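Local coordinates for protein succinylglutamate desuccinylase (Vibrio cholerae, PDB 2G9D) that probably hydrolyses N-succinylglutamate to succinate and glutamate with one bound zinc ion, the last step of arginine breakdown by the succinyltransferase pathway, at residues A[28-41]-A[80-94]. Numbering follows the deposited sequence.
Sequences TEQGVTLKLHQRGV and IVSGFQPVAERCLFI
With chi1 at -174°, Val32 carries CG1 trans to its own backbone nitrogen and CG2 trans to its carbonyl carbon, and both methyls close on CG2 of Val87. CG1 reaches that methyl at 3.5 Å and the neighbouring CG2 of Ile80 at 4.0 Å, the side chains of Val32 and Ile80 crossing nearly at right angles. Val32 thus packs over the place where the last turn of helix 68-81 meets the following loop. Two residues on, within strand 33-38, Leu34 sets CD1 against CG1 of Val81, again nearly perpendicular. Val44 of the adjoining strand 41-44 packs on both Val32 and Leu34.

Beside this apolar patch, the type I turn from Thr28 to Gly31 lies over the helix end. OG1 of Thr28 is 3.3 Å from Val81 O, a weak contact whose proton could instead go to Gln30 OE1. The bent chain of Gln30 brings OE1 to 3.6 Å from CA of Gly83, where the backbone leaves the helix with positive phi.

At the far end, CD1 of Leu92 lies 4.0 Å from CG1 of Val41 and equally near CD2 of His37, approaching the imidazole at its edge. Lys35 O sits over one face of that ring, while Glu43 binds NE2 and also forms a salt bridge with Arg90. Val41, at the start of strand 41-44, forms an antiparallel non-hydrogen-bonded pair with Ile94, joining the hairpin of strands 33-38 and 41-44 to the strand of the catalytic domain that runs parallel to strand 55-60.

Between the segments the chemistry is thus mainly branched aliphatic packing with little polar bonding, which implies that burial of methyl groups probably holds residues 32-34 against the end of helix 68-81, while the Val41-Ile94 pair aligns the hairpin's far end with strand 90-94.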
loop_
_atom_site.group_PDB
_atom_site.type_symbol
_atom_site.label_atom_id
_atom_site.label_comp_id
_atom_site.label_asym_id
_atom_site.label_seq_id
_atom_site.Cartn_x
_atom_site.Cartn_y
_atom_site.Cartn_z
ATOM N N THR A 28 14.107 23.969 -4.778
ATOM C CA THR A 28 13.856 24.597 -3.485
ATOM C C THR A 28 15.137 25.055 -2.852
ATOM O O THR A 28 16.210 24.562 -3.184
ATOM C CB THR A 28 13.189 23.670 -2.471
ATOM O OG1 THR A 28 12.811 24.446 -1.324
ATOM C CG2 THR A 28 14.154 22.588 -2.016
ATOM N N GLU A 29 15.000 25.981 -1.909
ATOM C CA GLU A 29 16.135 26.555 -1.198
ATOM C C GLU A 29 17.220 25.537 -0.836
ATOM O O GLU A 29 18.419 25.824 -0.969
ATOM C CB GLU A 29 15.647 27.284 0.064
ATOM C CG GLU A 29 15.112 28.716 -0.168
ATOM C CD GLU A 29 16.223 29.761 -0.319
ATOM O OE1 GLU A 29 17.063 29.863 0.600
ATOM O OE2 GLU A 29 16.257 30.487 -1.344
ATOM N N GLN A 30 16.806 24.352 -0.394
ATOM C CA GLN A 30 17.749 23.306 -0.009
ATOM C C GLN A 30 18.331 22.525 -1.199
ATOM O O GLN A 30 19.192 21.667 -1.018
ATOM C CB GLN A 30 17.068 22.342 0.958
ATOM C CG GLN A 30 16.630 22.948 2.298
ATOM C CD GLN A 30 15.519 23.997 2.195
ATOM O OE1 GLN A 30 14.475 23.771 1.580
ATOM N NE2 GLN A 30 15.740 25.142 2.823
ATOM N N GLY A 31 17.852 22.818 -2.407
ATOM C CA GLY A 31 18.344 22.136 -3.597
ATOM C C GLY A 31 17.399 21.081 -4.143
ATOM O O GLY A 31 17.603 20.556 -5.236
ATOM N N VAL A 32 16.353 20.776 -3.380
ATOM C CA VAL A 32 15.364 19.768 -3.764
ATOM C C VAL A 32 14.523 20.189 -4.962
ATOM O O VAL A 32 13.727 21.130 -4.869
ATOM C CB VAL A 32 14.394 19.472 -2.597
ATOM C CG1 VAL A 32 13.473 18.306 -2.962
ATOM C CG2 VAL A 32 15.185 19.204 -1.318
ATOM N N THR A 33 14.687 19.478 -6.076
ATOM C CA THR A 33 13.935 19.764 -7.301
ATOM C C THR A 33 12.562 19.063 -7.327
ATOM O O THR A 33 12.488 17.831 -7.280
ATOM C CB THR A 33 14.746 19.342 -8.536
ATOM O OG1 THR A 33 13.855 18.903 -9.569
ATOM C CG2 THR A 33 15.704 18.227 -8.180
ATOM N N LEU A 34 11.489 19.854 -7.418
ATOM C CA LEU A 34 10.116 19.328 -7.416
ATOM C C LEU A 34 9.336 19.360 -8.742
ATOM O O LEU A 34 8.550 20.286 -8.979
ATOM C CB LEU A 34 9.264 20.080 -6.386
ATOM C CG LEU A 34 9.718 20.221 -4.939
ATOM C CD1 LEU A 34 8.613 20.920 -4.160
ATOM C CD2 LEU A 34 10.033 18.854 -4.338
ATOM N N LYS A 35 9.502 18.348 -9.584
ATOM C CA LYS A 35 8.775 18.341 -10.842
ATOM C C LYS A 35 7.335 17.866 -10.662
ATOM O O LYS A 35 7.076 16.670 -10.540
ATOM C CB LYS A 35 9.486 17.458 -11.874
ATOM C CG LYS A 35 10.931 17.857 -12.127
ATOM C CD LYS A 35 11.499 17.154 -13.338
ATOM C CE LYS A 35 11.432 15.639 -13.190
ATOM N NZ LYS A 35 12.062 14.949 -14.361
ATOM N N LEU A 36 6.397 18.807 -10.628
ATOM C CA LEU A 36 4.983 18.465 -10.504
ATOM C C LEU A 36 4.539 18.040 -11.899
ATOM O O LEU A 36 4.829 18.719 -12.888
ATOM C CB LEU A 36 4.173 19.673 -10.085
ATOM C CG LEU A 36 2.980 19.291 -9.237
ATOM C CD1 LEU A 36 3.462 18.799 -7.889
ATOM C CD2 LEU A 36 2.108 20.490 -9.048
ATOM N N HIS A 37 3.831 16.926 -12.001
ATOM C CA HIS A 37 3.427 16.467 -13.320
ATOM C C HIS A 37 1.960 16.688 -13.655
ATOM O O HIS A 37 1.631 17.439 -14.579
ATOM C CB HIS A 37 3.767 14.989 -13.462
ATOM C CG HIS A 37 5.218 14.686 -13.278
ATOM N ND1 HIS A 37 6.199 15.262 -14.053
ATOM C CD2 HIS A 37 5.849 13.822 -12.449
ATOM C CE1 HIS A 37 7.373 14.762 -13.716
ATOM N NE2 HIS A 37 7.189 13.884 -12.745
ATOM N N GLN A 38 1.078 16.031 -12.912
ATOM C CA GLN A 38 -0.346 16.167 -13.160
ATOM C C GLN A 38 -1.103 16.029 -11.861
ATOM O O GLN A 38 -0.526 15.687 -10.838
ATOM C CB GLN A 38 -0.786 15.090 -14.139
ATOM C CG GLN A 38 -0.529 13.691 -13.625
ATOM C CD GLN A 38 -0.515 12.670 -14.732
ATOM O OE1 GLN A 38 0.390 12.665 -15.567
ATOM N NE2 GLN A 38 -1.523 11.799 -14.754
ATOM N N ARG A 39 -2.399 16.292 -11.911
ATOM C CA ARG A 39 -3.253 16.197 -10.741
ATOM C C ARG A 39 -2.922 14.965 -9.867
ATOM O O ARG A 39 -3.120 13.821 -10.277
ATOM C CB ARG A 39 -4.707 16.170 -11.223
ATOM C CG ARG A 39 -5.750 16.610 -10.221
ATOM C CD ARG A 39 -7.009 17.019 -10.973
ATOM N NE ARG A 39 -8.215 16.867 -10.163
ATOM C CZ ARG A 39 -8.562 17.673 -9.166
ATOM N NH1 ARG A 39 -7.795 18.704 -8.846
ATOM N NH2 ARG A 39 -9.675 17.442 -8.484
ATOM N N GLY A 40 -2.384 15.209 -8.672
ATOM C CA GLY A 40 -2.050 14.123 -7.770
ATOM C C GLY A 40 -0.727 13.424 -8.003
ATOM O O GLY A 40 -0.497 12.338 -7.467
ATOM N N VAL A 41 0.147 14.031 -8.792
ATOM C CA VAL A 41 1.442 13.430 -9.063
ATOM C C VAL A 41 2.610 14.400 -8.895
ATOM O O VAL A 41 2.809 15.295 -9.726
ATOM C CB VAL A 41 1.506 12.870 -10.478
ATOM C CG1 VAL A 41 2.885 12.308 -10.733
ATOM C CG2 VAL A 41 0.457 11.807 -10.661
ATOM N N ILE A 80 8.844 19.215 2.946
ATOM C CA ILE A 80 9.949 19.040 2.015
ATOM C C ILE A 80 10.179 20.367 1.316
ATOM O O ILE A 80 11.302 20.712 0.957
ATOM C CB ILE A 80 9.654 17.967 0.942
ATOM C CG1 ILE A 80 9.510 16.588 1.594
ATOM C CG2 ILE A 80 10.775 17.952 -0.088
ATOM C CD1 ILE A 80 9.186 15.470 0.604
ATOM N N VAL A 81 9.105 21.117 1.127
ATOM C CA VAL A 81 9.218 22.399 0.464
ATOM C C VAL A 81 9.773 23.417 1.462
ATOM O O VAL A 81 10.637 24.227 1.128
ATOM C CB VAL A 81 7.840 22.853 -0.089
ATOM C CG1 VAL A 81 7.279 21.781 -1.000
ATOM C CG2 VAL A 81 6.879 23.129 1.043
ATOM N N SER A 82 9.294 23.345 2.699
ATOM C CA SER A 82 9.727 24.238 3.765
ATOM C C SER A 82 11.066 23.811 4.370
ATOM O O SER A 82 11.578 24.479 5.263
ATOM C CB SER A 82 8.679 24.260 4.874
ATOM O OG SER A 82 7.381 24.294 4.324
ATOM N N GLY A 83 11.625 22.696 3.912
ATOM C CA GLY A 83 12.892 22.241 4.463
ATOM C C GLY A 83 12.780 21.546 5.816
ATOM O O GLY A 83 13.721 20.875 6.249
ATOM N N PHE A 84 11.646 21.717 6.488
ATOM C CA PHE A 84 11.390 21.078 7.778
ATOM C C PHE A 84 11.778 19.606 7.628
ATOM O O PHE A 84 12.210 18.969 8.584
ATOM C CB PHE A 84 9.889 21.186 8.108
ATOM C CG PHE A 84 9.513 20.799 9.535
ATOM C CD1 PHE A 84 8.271 20.197 9.801
ATOM C CD2 PHE A 84 10.361 21.067 10.612
ATOM C CE1 PHE A 84 7.870 19.888 11.115
ATOM C CE2 PHE A 84 9.965 20.759 11.939
ATOM C CZ PHE A 84 8.722 20.162 12.184
ATOM N N GLN A 85 11.637 19.093 6.404
ATOM C CA GLN A 85 11.929 17.695 6.037
ATOM C C GLN A 85 12.963 17.524 4.890
ATOM O O GLN A 85 12.665 17.774 3.723
ATOM C CB GLN A 85 10.604 17.028 5.641
ATOM C CG GLN A 85 10.710 15.694 4.931
ATOM C CD GLN A 85 11.282 14.611 5.819
ATOM O OE1 GLN A 85 10.791 14.377 6.940
ATOM N NE2 GLN A 85 12.328 13.935 5.327
ATOM N N PRO A 86 14.190 17.091 5.211
ATOM C CA PRO A 86 15.225 16.899 4.182
ATOM C C PRO A 86 14.932 15.755 3.197
ATOM O O PRO A 86 14.145 14.857 3.501
ATOM C CB PRO A 86 16.481 16.635 5.006
ATOM C CG PRO A 86 15.944 16.011 6.273
ATOM C CD PRO A 86 14.719 16.839 6.565
ATOM N N VAL A 87 15.571 15.782 2.024
ATOM C CA VAL A 87 15.369 14.738 1.000
ATOM C C VAL A 87 16.654 13.994 0.736
ATOM O O VAL A 87 17.717 14.464 1.110
ATOM C CB VAL A 87 14.921 15.313 -0.358
ATOM C CG1 VAL A 87 14.677 14.174 -1.339
ATOM C CG2 VAL A 87 13.670 16.157 -0.191
ATOM N N ALA A 88 16.566 12.846 0.074
ATOM C CA ALA A 88 17.757 12.051 -0.218
ATOM C C ALA A 88 17.411 10.861 -1.087
ATOM O O ALA A 88 18.187 9.907 -1.195
ATOM C CB ALA A 88 18.383 11.561 1.074
ATOM N N GLU A 89 16.244 10.913 -1.709
ATOM C CA GLU A 89 15.820 9.805 -2.536
ATOM C C GLU A 89 14.781 10.205 -3.547
ATOM O O GLU A 89 13.701 10.687 -3.186
ATOM C CB GLU A 89 15.248 8.676 -1.669
ATOM C CG GLU A 89 16.276 7.671 -1.174
ATOM C CD GLU A 89 16.711 7.927 0.248
ATOM O OE1 GLU A 89 17.604 7.196 0.727
ATOM O OE2 GLU A 89 16.153 8.853 0.879
ATOM N N ARG A 90 15.104 9.982 -4.818
ATOM C CA ARG A 90 14.189 10.294 -5.908
ATOM C C ARG A 90 12.852 9.557 -5.672
ATOM O O ARG A 90 12.763 8.337 -5.844
ATOM C CB ARG A 90 14.818 9.854 -7.232
ATOM C CG ARG A 90 14.133 10.418 -8.428
ATOM C CD ARG A 90 14.091 9.427 -9.559
ATOM N NE ARG A 90 13.049 9.817 -10.494
ATOM C CZ ARG A 90 12.807 9.209 -11.644
ATOM N NH1 ARG A 90 13.541 8.168 -12.007
ATOM N NH2 ARG A 90 11.838 9.650 -12.438
ATOM N N CYS A 91 11.820 10.289 -5.270
ATOM C CA CYS A 91 10.527 9.661 -5.015
ATOM C C CYS A 91 9.313 10.361 -5.638
ATOM O O CYS A 91 9.188 11.591 -5.624
ATOM C CB CYS A 91 10.317 9.496 -3.504
ATOM S SG CYS A 91 10.279 11.051 -2.590
ATOM N N LEU A 92 8.421 9.535 -6.172
ATOM C CA LEU A 92 7.201 9.976 -6.834
ATOM C C LEU A 92 6.003 9.826 -5.877
ATOM O O LEU A 92 5.644 8.716 -5.489
ATOM C CB LEU A 92 7.002 9.116 -8.083
ATOM C CG LEU A 92 6.057 9.592 -9.174
ATOM C CD1 LEU A 92 6.455 10.971 -9.668
ATOM C CD2 LEU A 92 6.092 8.580 -10.291
ATOM N N PHE A 93 5.395 10.940 -5.487
ATOM C CA PHE A 93 4.261 10.898 -4.575
ATOM C C PHE A 93 2.958 10.810 -5.350
ATOM O O PHE A 93 2.440 11.813 -5.827
ATOM C CB PHE A 93 4.259 12.134 -3.660
ATOM C CG PHE A 93 5.230 12.044 -2.512
ATOM C CD1 PHE A 93 6.593 12.255 -2.709
ATOM C CD2 PHE A 93 4.786 11.690 -1.240
ATOM C CE1 PHE A 93 7.504 12.110 -1.660
ATOM C CE2 PHE A 93 5.689 11.543 -0.182
ATOM C CZ PHE A 93 7.053 11.751 -0.398
ATOM N N ILE A 94 2.424 9.605 -5.482
ATOM C CA ILE A 94 1.184 9.449 -6.212
ATOM C C ILE A 94 -0.036 9.569 -5.326
ATOM O O ILE A 94 -0.064 9.086 -4.188
ATOM C CB ILE A 94 1.103 8.103 -6.936
ATOM C CG1 ILE A 94 2.274 7.961 -7.900
ATOM C CG2 ILE A 94 -0.216 8.011 -7.711
ATOM C CD1 ILE A 94 2.287 6.631 -8.588
#